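Local coordinates for BIFUNCTIONAL PROTEIN Proline utilization A (PutA) (Corynebacterium freiburgense, PDB 5UX5), which oxidises proline to glutamate in two steps, with an FAD-dependent proline dehydrogenase and an NAD-dependent aldehyde dehydrogenase joined in one chain, at residues Q723-A728 / E819-V824. Residues are numbered along the deposited sequence; the frame is centred on the assembly and turned at random.
Sequences QKCSAA and ECFGPV. With NAD (nicotinamide-adenine-dinucleotide), chain F; SO4 (sulfate ion), chain G.
Gln-723 and Phe-821 bring the two loops together, their CA atoms 4.7 Å apart, with no hydrogen bond passing between residues 723-728 and 819-824; the first loop folds into a type I turn from Lys-724 to Ala-727, closed by Ala-727 N to Lys-724 O. Phe-821 carries the contact. One face of its ring lies against the peptide joining Gln-723 to Lys-724, with Gln-723 C 3.4 Å above the ring plane and displaced toward the rim. The opposite face meets the NAD ribose, whose C2D lies 3.6 Å from Phe-821 CG, so the phenyl is sandwiched between backbone and cofactor. Cys-725 N comes 3.5 Å from Phe-821 CE1, and Cys-725 SG sits at the ring edge, 4.3 Å from Phe-821 CZ, in a sulfur-aromatic contact. Gln-723 adds its aliphatic part, CB lying 4.0 Å from Phe-821 CD2; with CG anti to the carbonyl carbon (chi1 -57°), its extended chain carries the amide on to Ile-767 N and His-720 O. Glu-819 OE1 accepts a hydrogen bond from NAD O2D (3.2 Å) and is also hydrogen-bonded to Ser-693 OG. Glu-819 and Phe-821 belong to the Glu-x-Phe-Gly-Pro motif of aldehyde dehydrogenases, whose acid and ring grip the nicotinamide ribose, as they do here. Asn-595 ND2 is hydrogen-bonded to Gln-723 O, and Asn-696 ND2 to Cys-725 O. The contact joins the loop that follows helix 706-718 to the one after strand 804-807, just where they lead into the parallel, paired strands 728-734 and 824-830.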
# COMPACT_ATOMS: atom_id res chain seq x y z
N GLN A 723 8.10 -8.40 10.83
CA GLN A 723 7.55 -9.69 11.24
C GLN A 723 6.55 -10.20 10.21
O GLN A 723 5.40 -10.52 10.50
CB GLN A 723 6.90 -9.58 12.63
CG GLN A 723 7.83 -9.06 13.76
CD GLN A 723 7.10 -8.90 15.10
OE1 GLN A 723 7.29 -9.68 16.03
NE2 GLN A 723 6.27 -7.88 15.18
N LYS A 724 7.02 -10.29 8.97
CA LYS A 724 6.17 -10.67 7.86
C LYS A 724 6.88 -11.70 7.01
O LYS A 724 8.08 -11.56 6.73
CB LYS A 724 5.78 -9.45 7.01
CG LYS A 724 4.74 -8.52 7.67
CD LYS A 724 4.54 -7.31 6.81
CE LYS A 724 3.50 -6.34 7.34
NZ LYS A 724 3.71 -5.02 6.68
N CYS A 725 6.14 -12.74 6.60
CA CYS A 725 6.66 -13.67 5.61
C CYS A 725 7.16 -12.93 4.37
O CYS A 725 8.11 -13.37 3.71
CB CYS A 725 5.57 -14.67 5.23
SG CYS A 725 4.96 -15.66 6.61
N SER A 726 6.58 -11.78 4.06
CA SER A 726 6.90 -11.03 2.86
C SER A 726 7.91 -9.91 3.06
O SER A 726 8.28 -9.24 2.09
CB SER A 726 5.62 -10.46 2.27
OG SER A 726 4.96 -9.76 3.29
N ALA A 727 8.36 -9.68 4.29
CA ALA A 727 9.18 -8.52 4.61
C ALA A 727 10.41 -8.45 3.71
O ALA A 727 10.92 -9.46 3.24
CB ALA A 727 9.61 -8.57 6.08
N ALA A 728 10.87 -7.23 3.45
CA ALA A 728 12.09 -7.01 2.68
C ALA A 728 13.26 -7.08 3.65
O ALA A 728 13.48 -6.16 4.44
CB ALA A 728 12.05 -5.68 1.95
N GLU A 819 15.94 -16.21 7.43
CA GLU A 819 14.92 -15.21 7.73
C GLU A 819 14.88 -15.00 9.24
O GLU A 819 14.60 -15.95 9.98
CB GLU A 819 13.55 -15.62 7.19
CG GLU A 819 13.18 -17.11 7.29
CD GLU A 819 12.40 -17.49 8.55
OE1 GLU A 819 11.54 -16.69 8.97
OE2 GLU A 819 12.64 -18.59 9.11
N CYS A 820 15.19 -13.77 9.69
CA CYS A 820 15.15 -13.43 11.11
C CYS A 820 13.79 -12.96 11.61
O CYS A 820 13.55 -13.02 12.81
CB CYS A 820 16.19 -12.37 11.43
SG CYS A 820 17.82 -12.97 11.15
N PHE A 821 12.89 -12.53 10.73
CA PHE A 821 11.55 -12.15 11.16
C PHE A 821 11.60 -11.02 12.19
O PHE A 821 10.97 -11.08 13.24
CB PHE A 821 10.80 -13.36 11.71
CG PHE A 821 9.43 -13.53 11.14
CD1 PHE A 821 9.26 -13.94 9.83
CD2 PHE A 821 8.30 -13.29 11.91
CE1 PHE A 821 7.99 -14.10 9.26
CE2 PHE A 821 7.03 -13.45 11.35
CZ PHE A 821 6.88 -13.86 10.02
N GLY A 822 12.37 -9.99 11.88
CA GLY A 822 12.54 -8.86 12.76
C GLY A 822 13.00 -7.61 12.03
O GLY A 822 13.05 -7.57 10.80
N PRO A 823 13.31 -6.60 12.75
CA PRO A 823 13.59 -5.28 12.15
C PRO A 823 15.04 -5.10 11.69
O PRO A 823 15.75 -4.20 12.15
CB PRO A 823 13.23 -4.32 13.29
CG PRO A 823 13.04 -5.21 14.53
CD PRO A 823 13.46 -6.58 14.20
N VAL A 824 15.48 -5.96 10.77
CA VAL A 824 16.85 -5.98 10.28
C VAL A 824 16.83 -6.08 8.76
O VAL A 824 16.25 -7.02 8.21
CB VAL A 824 17.66 -7.15 10.86
CG1 VAL A 824 19.13 -7.05 10.45
CG2 VAL A 824 17.50 -7.24 12.37
PA NAD F . 4.80 -22.30 14.34
O1A NAD F . 5.25 -22.71 12.90
O2A NAD F . 5.65 -23.07 15.40
O5B NAD F . 3.30 -22.69 14.58
C5B NAD F . 2.22 -22.05 13.93
C4B NAD F . 0.90 -22.69 14.36
O4B NAD F . 0.97 -24.11 14.50
C3B NAD F . 0.41 -22.11 15.65
O3B NAD F . -0.97 -22.11 15.72
C2B NAD F . 1.04 -23.08 16.57
O2B NAD F . 0.60 -22.99 17.88
C1B NAD F . 0.75 -24.37 15.88
N9A NAD F . 1.58 -25.46 16.37
C8A NAD F . 2.96 -25.56 16.31
N7A NAD F . 3.36 -26.72 16.87
C5A NAD F . 2.25 -27.43 17.33
C6A NAD F . 2.05 -28.66 17.96
N6A NAD F . 3.15 -29.53 18.32
N1A NAD F . 0.80 -29.06 18.25
C2A NAD F . -0.28 -28.30 17.95
N3A NAD F . -0.13 -27.10 17.33
C4A NAD F . 1.10 -26.65 17.01
O3 NAD F . 4.95 -20.70 14.40
PN NAD F . 5.43 -19.77 15.62
O1N NAD F . 5.96 -20.52 16.82
O2N NAD F . 4.22 -19.06 16.15
O5D NAD F . 6.54 -18.79 14.98
C5D NAD F . 7.70 -19.38 14.41
C4D NAD F . 8.33 -18.66 13.22
O4D NAD F . 7.52 -18.55 12.07
C3D NAD F . 8.80 -17.26 13.42
O3D NAD F . 9.83 -17.12 14.32
C2D NAD F . 9.28 -17.02 12.04
O2D NAD F . 10.63 -17.32 11.97
C1D NAD F . 8.40 -17.90 11.18
S SO4 G . 1.46 -9.66 2.93
O1 SO4 G . 1.26 -8.38 3.61
O2 SO4 G . 1.81 -9.32 1.55
O3 SO4 G . 0.27 -10.53 3.04
O4 SO4 G . 2.56 -10.36 3.58